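Local coordinates for ABC-type transport auxiliary lipoprotein component domain-containing protein (Xanthomonas campestris pv. campestris, PDB 2IQI) that is of unknown function but probably serves as the auxiliary lipoprotein component of an ABC-type transport system, at residues D106-E111 with S141-V146; P120-E125 with A159-Q164; W30-A35 with R79-S84. All blocks are in the same frame, centred on the assembly; numbering follows the deposited sequence.

Interaction 1 of 3, residues D106-E111 with S141-V146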
ATOM      1  N   ASP A 106      -4.981   4.043   6.057  1.00 39.03           N
ATOM      2  CA  ASP A 106      -6.383   3.806   5.746  1.00 39.72           C
ATOM      3  C   ASP A 106      -6.439   3.657   4.228  1.00 39.64           C
ATOM      4  O   ASP A 106      -5.955   4.547   3.512  1.00 39.93           O
ATOM      5  CB  ASP A 106      -7.227   4.967   6.216  1.00 39.68           C
ATOM      6  CG  ASP A 106      -8.709   4.701   6.104  1.00 44.72           C
ATOM      7  OD1 ASP A 106      -9.178   3.638   6.614  1.00 49.31           O
ATOM      8  OD2 ASP A 106      -9.419   5.578   5.520  1.00 49.16           O
ATOM      9  N   VAL A 107      -6.964   2.519   3.755  1.00 39.16           N
ATOM     10  CA  VAL A 107      -7.057   2.208   2.317  1.00 38.89           C
ATOM     11  C   VAL A 107      -8.425   2.630   1.757  1.00 38.80           C
ATOM     12  O   VAL A 107      -9.467   2.221   2.297  1.00 38.77           O
ATOM     13  CB  VAL A 107      -6.842   0.727   2.054  1.00 38.84           C
ATOM     14  CG1 VAL A 107      -7.035   0.419   0.587  1.00 38.08           C
ATOM     15  CG2 VAL A 107      -5.447   0.319   2.498  1.00 39.34           C
ATOM     16  N   ARG A 108      -8.412   3.464   0.710  1.00 38.06           N
ATOM     17  CA  ARG A 108      -9.638   4.097   0.200  1.00 37.47           C
ATOM     18  C   ARG A 108     -10.148   3.407  -1.052  1.00 37.25           C
ATOM     19  O   ARG A 108     -11.344   3.181  -1.203  1.00 36.79           O
ATOM     20  CB  ARG A 108      -9.403   5.568  -0.091  1.00 37.06           C
ATOM     21  CG  ARG A 108      -8.976   6.387   1.120  1.00 37.90           C
ATOM     22  CD  ARG A 108      -8.659   7.772   0.642  1.00 36.69           C
ATOM     23  NE  ARG A 108      -8.435   8.747   1.698  1.00 36.71           N
ATOM     24  CZ  ARG A 108      -8.147  10.041   1.474  1.00 37.48           C
ATOM     25  NH1 ARG A 108      -8.044  10.494   0.218  1.00 36.23           N
ATOM     26  NH2 ARG A 108      -7.985  10.903   2.499  1.00 35.13           N
ATOM     27  N   ARG A 109      -9.220   3.084  -1.949  1.00 37.61           N
ATOM     28  CA  ARG A 109      -9.527   2.374  -3.171  1.00 37.69           C
ATOM     29  C   ARG A 109      -8.477   1.318  -3.408  1.00 38.35           C
ATOM     30  O   ARG A 109      -7.272   1.573  -3.228  1.00 38.60           O
ATOM     31  CB  ARG A 109      -9.651   3.350  -4.346  1.00 37.59           C
ATOM     32  CG  ARG A 109     -10.964   4.182  -4.246  1.00 37.03           C
ATOM     33  CD  ARG A 109     -11.277   4.854  -5.501  1.00 36.79           C
ATOM     34  NE  ARG A 109     -10.170   5.711  -5.907  1.00 37.48           N
ATOM     35  CZ  ARG A 109      -9.721   5.793  -7.157  1.00 37.60           C
ATOM     36  NH1 ARG A 109     -10.278   5.055  -8.124  1.00 41.26           N
ATOM     37  NH2 ARG A 109      -8.714   6.591  -7.447  1.00 33.84           N
ATOM     38  N   PHE A 110      -8.948   0.113  -3.727  1.00 38.42           N
ATOM     39  CA  PHE A 110      -8.107  -0.996  -4.178  1.00 38.49           C
ATOM     40  C   PHE A 110      -8.870  -1.712  -5.327  1.00 39.53           C
ATOM     41  O   PHE A 110      -9.653  -2.664  -5.108  1.00 39.67           O
ATOM     42  CB  PHE A 110      -7.823  -1.946  -3.024  1.00 37.60           C
ATOM     43  CG  PHE A 110      -6.560  -2.723  -3.187  1.00 36.56           C
ATOM     44  CD1 PHE A 110      -6.525  -3.856  -3.983  1.00 35.44           C
ATOM     45  CD2 PHE A 110      -5.395  -2.319  -2.547  1.00 35.79           C
ATOM     46  CE1 PHE A 110      -5.349  -4.556  -4.143  1.00 33.16           C
ATOM     47  CE2 PHE A 110      -4.230  -3.019  -2.687  1.00 34.19           C
ATOM     48  CZ  PHE A 110      -4.201  -4.130  -3.498  1.00 35.54           C
ATOM     49  N   GLU A 111      -8.684  -1.232  -6.552  1.00 39.54           N
ATOM     50  CA  GLU A 111      -9.609  -1.622  -7.602  1.00 40.48           C
ATOM     51  C   GLU A 111      -9.023  -1.554  -8.999  1.00 39.93           C
ATOM     52  O   GLU A 111      -8.127  -0.764  -9.279  1.00 39.87           O
ATOM     53  CB  GLU A 111     -10.874  -0.770  -7.521  1.00 39.35           C
ATOM     54  CG  GLU A 111     -10.603   0.724  -7.766  1.00 42.27           C
ATOM     55  CD  GLU A 111     -11.802   1.617  -7.453  1.00 43.45           C
ATOM     56  OE1 GLU A 111     -12.360   2.207  -8.401  1.00 47.71           O
ATOM     57  OE2 GLU A 111     -12.201   1.722  -6.267  1.00 48.12           O
ATOM     58  N   SER A 141       0.486  13.557   7.668  1.00 45.62           N
ATOM     59  CA  SER A 141      -0.540  12.768   7.052  1.00 44.14           C
ATOM     60  C   SER A 141      -0.358  13.047   5.592  1.00 42.85           C
ATOM     61  O   SER A 141       0.067  14.144   5.241  1.00 43.38           O
ATOM     62  CB  SER A 141      -1.906  13.248   7.511  1.00 44.34           C
ATOM     63  OG  SER A 141      -2.874  12.213   7.338  1.00 47.06           O
ATOM     64  N   ARG A 142      -0.647  12.059   4.746  1.00 41.22           N
ATOM     65  CA  ARG A 142      -0.511  12.202   3.310  1.00 39.91           C
ATOM     66  C   ARG A 142      -1.321  11.170   2.560  1.00 38.94           C
ATOM     67  O   ARG A 142      -1.286   9.985   2.866  1.00 39.17           O
ATOM     68  CB  ARG A 142       0.945  12.097   2.871  1.00 39.91           C
ATOM     69  CG  ARG A 142       1.055  12.266   1.391  1.00 42.83           C
ATOM     70  CD  ARG A 142       2.434  12.281   0.858  1.00 46.75           C
ATOM     71  NE  ARG A 142       3.116  13.518   1.185  1.00 51.77           N
ATOM     72  CZ  ARG A 142       4.338  13.816   0.756  1.00 56.58           C
ATOM     73  NH1 ARG A 142       5.001  12.969  -0.044  1.00 58.47           N
ATOM     74  NH2 ARG A 142       4.894  14.966   1.116  1.00 58.51           N
ATOM     75  N   THR A 143      -2.026  11.638   1.536  1.00 38.15           N
ATOM     76  CA  THR A 143      -2.757  10.780   0.618  1.00 36.80           C
ATOM     77  C   THR A 143      -1.848  10.385  -0.529  1.00 36.45           C
ATOM     78  O   THR A 143      -1.161  11.223  -1.076  1.00 36.54           O
ATOM     79  CB  THR A 143      -3.999  11.498   0.143  1.00 36.26           C
ATOM     80  OG1 THR A 143      -4.868  11.632   1.267  1.00 36.28           O
ATOM     81  CG2 THR A 143      -4.729  10.725  -0.941  1.00 35.76           C
ATOM     82  N   PHE A 144      -1.805   9.092  -0.831  1.00 36.21           N
ATOM     83  CA  PHE A 144      -1.028   8.542  -1.943  1.00 36.26           C
ATOM     84  C   PHE A 144      -2.014   7.905  -2.895  1.00 36.69           C
ATOM     85  O   PHE A 144      -2.810   7.101  -2.440  1.00 37.40           O
ATOM     86  CB  PHE A 144      -0.059   7.455  -1.444  1.00 35.47           C
ATOM     87  CG  PHE A 144       1.047   7.974  -0.565  1.00 34.57           C
ATOM     88  CD1 PHE A 144       2.259   8.366  -1.111  1.00 31.75           C
ATOM     89  CD2 PHE A 144       0.868   8.073   0.822  1.00 33.55           C
ATOM     90  CE1 PHE A 144       3.273   8.839  -0.285  1.00 33.65           C
ATOM     91  CE2 PHE A 144       1.872   8.533   1.647  1.00 33.63           C
ATOM     92  CZ  PHE A 144       3.096   8.918   1.091  1.00 33.81           C
ATOM     93  N   THR A 145      -1.957   8.242  -4.183  1.00 36.86           N
ATOM     94  CA  THR A 145      -2.785   7.607  -5.209  1.00 37.64           C
ATOM     95  C   THR A 145      -1.878   7.069  -6.303  1.00 37.75           C
ATOM     96  O   THR A 145      -1.119   7.819  -6.888  1.00 38.18           O
ATOM     97  CB  THR A 145      -3.780   8.612  -5.939  1.00 37.65           C
ATOM     98  OG1 THR A 145      -4.380   9.501  -4.999  1.00 40.08           O
ATOM     99  CG2 THR A 145      -4.875   7.872  -6.654  1.00 34.76           C
ATOM    100  N   VAL A 146      -1.998   5.801  -6.633  1.00 37.53           N
ATOM    101  CA  VAL A 146      -1.260   5.291  -7.747  1.00 37.66           C
ATOM    102  C   VAL A 146      -2.210   4.567  -8.690  1.00 38.62           C
ATOM    103  O   VAL A 146      -3.062   3.794  -8.237  1.00 38.60           O
ATOM    104  CB  VAL A 146      -0.170   4.357  -7.265  1.00 37.60           C
ATOM    105  CG1 VAL A 146       0.458   3.611  -8.428  1.00 37.94           C
ATOM    106  CG2 VAL A 146       0.889   5.140  -6.533  1.00 37.12           C
TER
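Arg108 and Arg109, consecutive residues of strand 101-110, each send a guanidinium group across an intervening strand to a threonine of strand 137-149. The Arg108 side chain runs nearly at right angles to that of Thr143. Its chain is extended from CG to NE, which carries the flat end far enough for Thr143 OG1 to sit over one face of it, 3.4 Å from NH2; the CG2 methyl of Thr143 is 3.5 Å from Arg108 NH1. Proximity here does not amount to a hydrogen bond, because the hydroxyl stands above the guanidinium plane, where no N-H points at it. Thr143 OG1 is instead hydrogen-bonded to Asn127 ND2. Arg109 behaves differently. A bend at chi3 (-57°) turns its end, and NH2 only grazes the CG2 methyl of Thr145 at 4.1 Å, from an oblique direction.

The two arginines face the same way because the strand carries a classic beta bulge at this point, with both residues opposite Glu125 of the central strand 121-132. That carboxylate holds the pair: OE2 forms a salt bridge with Arg108 NH1 and OE1 with Arg109 NE. Arg109 NH1 also makes a salt bridge with Glu111 OE1 at 3.5 Å, and Glu111 is in turn paired with Arg51.

The contact is thus a shallow one at the surface, burying 118 Å² in all. Its chemistry implies that the arginine charges are probably balanced mainly by Glu125 on the intervening strand and, for Arg109, also by Glu111, while Thr143 offers its hydroxyl and methyl, Thr145 its methyl, and neither a charge partner.

Interaction 2 of 3, residues P120-E125 with A159-Q164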
ATOM      1  N   PRO A 120      -8.473  -1.028 -18.114  1.00 42.29           N
ATOM      2  CA  PRO A 120      -8.579  -0.455 -16.792  1.00 41.08           C
ATOM      3  C   PRO A 120      -7.200  -0.229 -16.163  1.00 40.23           C
ATOM      4  O   PRO A 120      -6.182  -0.777 -16.640  1.00 39.35           O
ATOM      5  CB  PRO A 120      -9.301  -1.544 -16.021  1.00 41.65           C
ATOM      6  CG  PRO A 120      -8.739  -2.818 -16.596  1.00 41.60           C
ATOM      7  CD  PRO A 120      -8.493  -2.506 -18.064  1.00 42.37           C
ATOM      8  N   ALA A 121      -7.178   0.578 -15.102  1.00 38.78           N
ATOM      9  CA  ALA A 121      -5.948   0.854 -14.360  1.00 37.58           C
ATOM     10  C   ALA A 121      -6.060   0.252 -12.956  1.00 36.60           C
ATOM     11  O   ALA A 121      -7.058   0.464 -12.263  1.00 35.52           O
ATOM     12  CB  ALA A 121      -5.691   2.345 -14.290  1.00 36.26           C
ATOM     13  N   ALA A 122      -5.044  -0.512 -12.550  1.00 36.00           N
ATOM     14  CA  ALA A 122      -4.979  -0.975 -11.160  1.00 36.12           C
ATOM     15  C   ALA A 122      -4.689   0.233 -10.292  1.00 35.21           C
ATOM     16  O   ALA A 122      -3.696   0.900 -10.491  1.00 35.55           O
ATOM     17  CB  ALA A 122      -3.919  -2.012 -10.983  1.00 36.64           C
ATOM     18  N   THR A 123      -5.576   0.491  -9.345  1.00 34.11           N
ATOM     19  CA  THR A 123      -5.632   1.725  -8.639  1.00 33.47           C
ATOM     20  C   THR A 123      -5.624   1.509  -7.128  1.00 33.55           C
ATOM     21  O   THR A 123      -6.486   0.805  -6.573  1.00 34.17           O
ATOM     22  CB  THR A 123      -6.906   2.483  -9.055  1.00 33.65           C
ATOM     23  OG1 THR A 123      -6.819   2.783 -10.450  1.00 34.69           O
ATOM     24  CG2 THR A 123      -7.088   3.791  -8.265  1.00 32.52           C
ATOM     25  N   ILE A 124      -4.662   2.136  -6.461  1.00 32.49           N
ATOM     26  CA  ILE A 124      -4.617   2.109  -5.036  1.00 31.50           C
ATOM     27  C   ILE A 124      -4.631   3.530  -4.595  1.00 32.31           C
ATOM     28  O   ILE A 124      -3.823   4.330  -5.041  1.00 32.91           O
ATOM     29  CB  ILE A 124      -3.372   1.359  -4.512  1.00 31.23           C
ATOM     30  CG1 ILE A 124      -3.325  -0.062  -5.076  1.00 29.30           C
ATOM     31  CG2 ILE A 124      -3.467   1.185  -3.049  1.00 31.27           C
ATOM     32  CD1 ILE A 124      -2.145  -0.833  -4.674  1.00 28.34           C
ATOM     33  N   GLU A 125      -5.591   3.867  -3.744  1.00 33.24           N
ATOM     34  CA  GLU A 125      -5.591   5.137  -3.056  1.00 33.83           C
ATOM     35  C   GLU A 125      -5.675   4.887  -1.564  1.00 33.65           C
ATOM     36  O   GLU A 125      -6.553   4.125  -1.108  1.00 33.27           O
ATOM     37  CB  GLU A 125      -6.720   6.015  -3.537  1.00 33.07           C
ATOM     38  CG  GLU A 125      -7.014   7.194  -2.603  1.00 35.99           C
ATOM     39  CD  GLU A 125      -8.171   8.079  -3.106  1.00 37.66           C
ATOM     40  OE1 GLU A 125      -8.739   7.771  -4.204  1.00 42.65           O
ATOM     41  OE2 GLU A 125      -8.494   9.096  -2.420  1.00 41.23           O
ATOM     42  N   ALA A 159      -3.691  -8.192 -12.530  1.00 37.78           N
ATOM     43  CA  ALA A 159      -2.918  -8.538 -11.376  1.00 37.04           C
ATOM     44  C   ALA A 159      -1.490  -8.064 -11.556  1.00 37.15           C
ATOM     45  O   ALA A 159      -0.853  -7.623 -10.602  1.00 37.56           O
ATOM     46  CB  ALA A 159      -2.965 -10.018 -11.180  1.00 36.89           C
ATOM     47  N   ALA A 160      -0.982  -8.165 -12.777  1.00 37.06           N
ATOM     48  CA  ALA A 160       0.346  -7.682 -13.096  1.00 37.03           C
ATOM     49  C   ALA A 160       0.423  -6.183 -12.881  1.00 37.28           C
ATOM     50  O   ALA A 160       1.419  -5.678 -12.346  1.00 36.60           O
ATOM     51  CB  ALA A 160       0.696  -8.000 -14.498  1.00 37.36           C
ATOM     52  N   ALA A 161      -0.637  -5.473 -13.272  1.00 37.03           N
ATOM     53  CA  ALA A 161      -0.681  -4.026 -13.011  1.00 37.09           C
ATOM     54  C   ALA A 161      -0.743  -3.713 -11.489  1.00 36.92           C
ATOM     55  O   ALA A 161      -0.196  -2.728 -11.019  1.00 36.47           O
ATOM     56  CB  ALA A 161      -1.847  -3.369 -13.775  1.00 36.26           C
ATOM     57  N   PHE A 162      -1.405  -4.578 -10.732  1.00 36.81           N
ATOM     58  CA  PHE A 162      -1.536  -4.386  -9.315  1.00 36.74           C
ATOM     59  C   PHE A 162      -0.187  -4.579  -8.619  1.00 37.79           C
ATOM     60  O   PHE A 162       0.108  -3.909  -7.642  1.00 38.82           O
ATOM     61  CB  PHE A 162      -2.569  -5.344  -8.765  1.00 36.08           C
ATOM     62  CG  PHE A 162      -3.949  -4.760  -8.607  1.00 35.01           C
ATOM     63  CD1 PHE A 162      -4.191  -3.730  -7.677  1.00 33.90           C
ATOM     64  CD2 PHE A 162      -5.021  -5.285  -9.325  1.00 32.95           C
ATOM     65  CE1 PHE A 162      -5.478  -3.198  -7.494  1.00 34.30           C
ATOM     66  CE2 PHE A 162      -6.322  -4.796  -9.128  1.00 33.61           C
ATOM     67  CZ  PHE A 162      -6.556  -3.743  -8.209  1.00 35.41           C
ATOM     68  N   GLU A 163       0.642  -5.485  -9.121  1.00 38.13           N
ATOM     69  CA  GLU A 163       1.989  -5.614  -8.611  1.00 38.34           C
ATOM     70  C   GLU A 163       2.760  -4.281  -8.803  1.00 38.53           C
ATOM     71  O   GLU A 163       3.459  -3.789  -7.901  1.00 38.72           O
ATOM     72  CB  GLU A 163       2.688  -6.748  -9.353  1.00 38.60           C
ATOM     73  CG  GLU A 163       3.714  -7.452  -8.507  1.00 41.43           C
ATOM     74  CD  GLU A 163       4.531  -8.435  -9.284  1.00 43.01           C
ATOM     75  OE1 GLU A 163       4.489  -9.635  -8.968  1.00 42.11           O
ATOM     76  OE2 GLU A 163       5.223  -8.005 -10.220  1.00 45.45           O
ATOM     77  N   GLN A 164       2.620  -3.690  -9.987  1.00 38.36           N
ATOM     78  CA  GLN A 164       3.254  -2.435 -10.279  1.00 38.04           C
ATOM     79  C   GLN A 164       2.737  -1.310  -9.332  1.00 37.85           C
ATOM     80  O   GLN A 164       3.562  -0.534  -8.792  1.00 38.06           O
ATOM     81  CB  GLN A 164       3.033  -2.077 -11.740  1.00 38.48           C
ATOM     82  CG  GLN A 164       3.832  -2.859 -12.793  1.00 38.41           C
ATOM     83  CD  GLN A 164       3.132  -2.827 -14.170  1.00 39.37           C
ATOM     84  OE1 GLN A 164       2.997  -3.847 -14.834  1.00 43.52           O
ATOM     85  NE2 GLN A 164       2.651  -1.662 -14.570  1.00 41.70           N
TER
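Buried apolar packing joins the start of strand 121-132 to the long helix 155-185, which lies across one face of the mixed sheet. Its centre is a CH-pi contact: the methyl of Ala122 sits over the Phe162 ring, with CB 3.7 Å from the ring centroid and 13° off the normal. The methyl is therefore placed almost centrally above the aromatic face. The same CB also meets the helix itself, lying 3.6 Å from Phe162 N and 3.7 Å from Ala161 CB, so one small side chain fits between a methyl, a turn of backbone and a ring.

Small residues on both sides permit this closeness. The axes of strand 121-125 and helix 159-164 come within 7.5 Å of each other, and their directions differ by 38°. Phe162 reaches across the strand, and its CE1 approaches Thr123 N obliquely. No hydrogen bond crosses the contact, in keeping with packing between a sheet face and a helix.

Around this core, the Phe162 ring also meets that of Phe110 on strand 101-110, with the planes about 10° apart, and meets Trp65 edge-to-face. Strand 121-132 runs between strand 137-149 on one flank and strands 101-110 and 112-113 on the other, all antiparallel to it; Ala122 is bonded through its backbone to Arg148, and Thr123 to Glu111.

Interaction 3 of 3, residues W30-A35 with R79-S84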
ATOM      1  N   TRP A  30      15.193   5.459  15.306  1.00 48.32           N
ATOM      2  CA  TRP A  30      13.906   5.308  15.983  1.00 48.24           C
ATOM      3  C   TRP A  30      13.243   3.976  15.533  1.00 48.61           C
ATOM      4  O   TRP A  30      13.809   3.215  14.700  1.00 47.97           O
ATOM      5  CB  TRP A  30      13.004   6.534  15.801  1.00 48.55           C
ATOM      6  CG  TRP A  30      13.014   7.082  14.415  1.00 49.47           C
ATOM      7  CD1 TRP A  30      13.835   8.034  13.931  1.00 50.21           C
ATOM      8  CD2 TRP A  30      12.170   6.689  13.327  1.00 50.64           C
ATOM      9  NE1 TRP A  30      13.560   8.277  12.613  1.00 49.85           N
ATOM     10  CE2 TRP A  30      12.546   7.455  12.213  1.00 50.22           C
ATOM     11  CE3 TRP A  30      11.132   5.752  13.184  1.00 51.30           C
ATOM     12  CZ2 TRP A  30      11.908   7.337  10.961  1.00 50.71           C
ATOM     13  CZ3 TRP A  30      10.499   5.628  11.927  1.00 50.48           C
ATOM     14  CH2 TRP A  30      10.888   6.426  10.841  1.00 49.63           C
ATOM     15  N   GLN A  31      12.080   3.672  16.115  1.00 48.08           N
ATOM     16  CA  GLN A  31      11.504   2.358  15.982  1.00 47.68           C
ATOM     17  C   GLN A  31      10.108   2.519  15.504  1.00 46.90           C
ATOM     18  O   GLN A  31       9.410   3.438  15.968  1.00 46.83           O
ATOM     19  CB  GLN A  31      11.521   1.625  17.305  1.00 48.12           C
ATOM     20  CG  GLN A  31      12.931   1.316  17.790  1.00 52.34           C
ATOM     21  CD  GLN A  31      12.989   0.202  18.839  1.00 57.49           C
ATOM     22  OE1 GLN A  31      14.055  -0.417  19.030  1.00 60.62           O
ATOM     23  NE2 GLN A  31      11.840  -0.079  19.506  1.00 54.89           N
ATOM     24  N   LEU A  32       9.708   1.630  14.577  1.00 45.25           N
ATOM     25  CA  LEU A  32       8.475   1.787  13.847  1.00 43.79           C
ATOM     26  C   LEU A  32       7.503   0.653  14.066  1.00 43.90           C
ATOM     27  O   LEU A  32       7.821  -0.534  13.890  1.00 43.49           O
ATOM     28  CB  LEU A  32       8.741   1.986  12.343  1.00 43.80           C
ATOM     29  CG  LEU A  32       7.554   2.292  11.397  1.00 43.20           C
ATOM     30  CD1 LEU A  32       6.811   3.577  11.757  1.00 42.30           C
ATOM     31  CD2 LEU A  32       8.001   2.344   9.954  1.00 42.55           C
ATOM     32  N   LEU A  33       6.298   1.037  14.445  1.00 43.45           N
ATOM     33  CA  LEU A  33       5.217   0.089  14.517  1.00 43.90           C
ATOM     34  C   LEU A  33       4.312   0.323  13.296  1.00 44.08           C
ATOM     35  O   LEU A  33       3.784   1.435  13.134  1.00 45.33           O
ATOM     36  CB  LEU A  33       4.422   0.223  15.835  1.00 43.25           C
ATOM     37  CG  LEU A  33       3.059  -0.489  15.745  1.00 44.44           C
ATOM     38  CD1 LEU A  33       3.276  -1.973  15.760  1.00 42.91           C
ATOM     39  CD2 LEU A  33       2.036  -0.076  16.810  1.00 43.41           C
ATOM     40  N   VAL A  34       4.135  -0.704  12.454  1.00 42.87           N
ATOM     41  CA  VAL A  34       3.233  -0.605  11.333  1.00 41.76           C
ATOM     42  C   VAL A  34       1.886  -1.175  11.776  1.00 42.07           C
ATOM     43  O   VAL A  34       1.767  -2.369  12.013  1.00 42.48           O
ATOM     44  CB  VAL A  34       3.788  -1.365  10.089  1.00 41.82           C
ATOM     45  CG1 VAL A  34       2.787  -1.337   8.928  1.00 40.66           C
ATOM     46  CG2 VAL A  34       5.120  -0.804   9.660  1.00 39.41           C
ATOM     47  N   ALA A  35       0.868  -0.334  11.882  1.00 41.89           N
ATOM     48  CA  ALA A  35      -0.474  -0.801  12.214  1.00 42.20           C
ATOM     49  C   ALA A  35      -1.147  -1.680  11.123  1.00 43.02           C
ATOM     50  O   ALA A  35      -0.679  -1.747   9.970  1.00 43.11           O
ATOM     51  CB  ALA A  35      -1.355   0.382  12.563  1.00 41.40           C
ATOM     52  N   ARG A  79       7.729  -5.596   4.907  1.00 36.75           N
ATOM     53  CA  ARG A  79       8.853  -6.180   4.194  1.00 36.70           C
ATOM     54  C   ARG A  79       9.726  -5.134   3.563  1.00 36.53           C
ATOM     55  O   ARG A  79      10.936  -5.263   3.635  1.00 36.45           O
ATOM     56  CB  ARG A  79       8.418  -7.223   3.182  1.00 37.23           C
ATOM     57  CG  ARG A  79       7.668  -8.311   3.913  1.00 39.42           C
ATOM     58  CD  ARG A  79       7.338  -9.560   3.162  1.00 41.84           C
ATOM     59  NE  ARG A  79       6.574 -10.353   4.122  1.00 47.02           N
ATOM     60  CZ  ARG A  79       5.603 -11.205   3.816  1.00 45.87           C
ATOM     61  NH1 ARG A  79       5.281 -11.392   2.545  1.00 45.69           N
ATOM     62  NH2 ARG A  79       4.959 -11.848   4.790  1.00 41.34           N
ATOM     63  N   ALA A  80       9.153  -4.080   2.972  1.00 36.34           N
ATOM     64  CA  ALA A  80      10.022  -3.050   2.360  1.00 36.06           C
ATOM     65  C   ALA A  80      10.852  -2.229   3.393  1.00 36.65           C
ATOM     66  O   ALA A  80      12.002  -1.875   3.127  1.00 36.84           O
ATOM     67  CB  ALA A  80       9.261  -2.177   1.427  1.00 35.77           C
ATOM     68  N   PHE A  81      10.296  -1.979   4.581  1.00 36.80           N
ATOM     69  CA  PHE A  81      11.104  -1.459   5.693  1.00 37.31           C
ATOM     70  C   PHE A  81      12.219  -2.422   6.076  1.00 38.30           C
ATOM     71  O   PHE A  81      13.351  -2.001   6.266  1.00 38.70           O
ATOM     72  CB  PHE A  81      10.251  -1.095   6.925  1.00 36.24           C
ATOM     73  CG  PHE A  81       9.437   0.173   6.756  1.00 34.91           C
ATOM     74  CD1 PHE A  81      10.067   1.398   6.540  1.00 34.98           C
ATOM     75  CD2 PHE A  81       8.051   0.140   6.809  1.00 32.52           C
ATOM     76  CE1 PHE A  81       9.335   2.547   6.378  1.00 35.38           C
ATOM     77  CE2 PHE A  81       7.307   1.299   6.646  1.00 32.31           C
ATOM     78  CZ  PHE A  81       7.932   2.496   6.436  1.00 33.68           C
ATOM     79  N   GLU A  82      11.896  -3.711   6.178  1.00 39.79           N
ATOM     80  CA  GLU A  82      12.876  -4.735   6.549  1.00 40.55           C
ATOM     81  C   GLU A  82      13.995  -4.761   5.546  1.00 41.60           C
ATOM     82  O   GLU A  82      15.158  -4.663   5.927  1.00 42.77           O
ATOM     83  CB  GLU A  82      12.241  -6.112   6.719  1.00 39.77           C
ATOM     84  CG  GLU A  82      11.468  -6.240   8.042  1.00 40.09           C
ATOM     85  CD  GLU A  82      10.529  -7.433   8.142  1.00 41.65           C
ATOM     86  OE1 GLU A  82      10.375  -8.240   7.182  1.00 42.66           O
ATOM     87  OE2 GLU A  82       9.912  -7.561   9.217  1.00 46.71           O
ATOM     88  N   ASP A  83      13.658  -4.806   4.269  1.00 42.45           N
ATOM     89  CA  ASP A  83      14.659  -4.973   3.221  1.00 44.15           C
ATOM     90  C   ASP A  83      15.400  -3.688   2.880  1.00 44.39           C
ATOM     91  O   ASP A  83      16.196  -3.687   1.954  1.00 45.09           O
ATOM     92  CB  ASP A  83      14.015  -5.499   1.913  1.00 44.41           C
ATOM     93  CG  ASP A  83      13.453  -6.941   2.046  1.00 48.39           C
ATOM     94  OD1 ASP A  83      13.865  -7.725   2.981  1.00 49.67           O
ATOM     95  OD2 ASP A  83      12.599  -7.288   1.185  1.00 50.05           O
ATOM     96  N   SER A  84      15.120  -2.580   3.561  1.00 44.30           N
ATOM     97  CA  SER A  84      15.679  -1.324   3.094  1.00 43.85           C
ATOM     98  C   SER A  84      17.076  -1.095   3.590  1.00 44.60           C
ATOM     99  O   SER A  84      17.856  -0.420   2.926  1.00 45.33           O
ATOM    100  CB  SER A  84      14.808  -0.157   3.488  1.00 43.53           C
ATOM    101  OG  SER A  84      14.764  -0.035   4.883  1.00 41.74           O
TER
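Phe81, in the last turn of helix 69-82, meets Leu32 and Val34 of strand 31-34, two alternate residues whose side chains rise from the same side of the strand. With CG beside the backbone N (chi1 -74°), its ring extends toward the sheet and takes the CD2 methyl of Leu32 over one face. This is a CH-pi contact: CD2 is 3.6 Å from the centroid and 15° off the normal, shifted toward the rim so that CZ and CE2 are its nearest ring atoms. The Leu32 side chain crosses that of Phe81 at about a right angle. Val34 comes in obliquely and touches more lightly, its CG2 4.2 Å from Phe81 CD2.

The helix ends one residue on, at Glu82. Asp83 N still bonds back to Arg79 O, but Ser84 folds over the terminus and gives two hydrogen bonds to Phe81 O, from OG at 2.8 Å and from the backbone N at 3.3 Å. Both arrive from the same face of that carbonyl's plane. The ring-bearing residue is thereby gripped through its own backbone where the helix stops.

The Phe81 ring also packs on Val90 of strand 89-91, Leu103 of strand 101-110, and Val174 and Thr177 of helix 155-185. Strand 31-34 pairs in parallel with 89-91 and 101-110, so the contact seats the end of helix 69-82 against these three strands and the long helix.

From the N terminus, interaction 3 closes first, bringing the end of helix 69-82 back to strand 31-34 before the chain enters strand 101-110. Interactions 1 and 2 then follow and cross: strand 101-110 opens interaction 1, 121-132 opens interaction 2, 137-149 closes the first, and helix 155-185 closes the second. The crossing pair touch directly, through a probable backbone hydrogen bond from Val146 N to Ile124 O and the packing of Glu111 on Phe162. Interaction 3 stands apart, its centre about 23 Å from that of interaction 2, across the chain's centre. All three reach one mixed sheet: interaction 1 joins strands 101-110 and 137-149 across 121-132, whereas interactions 2 and 3 fasten helices to it.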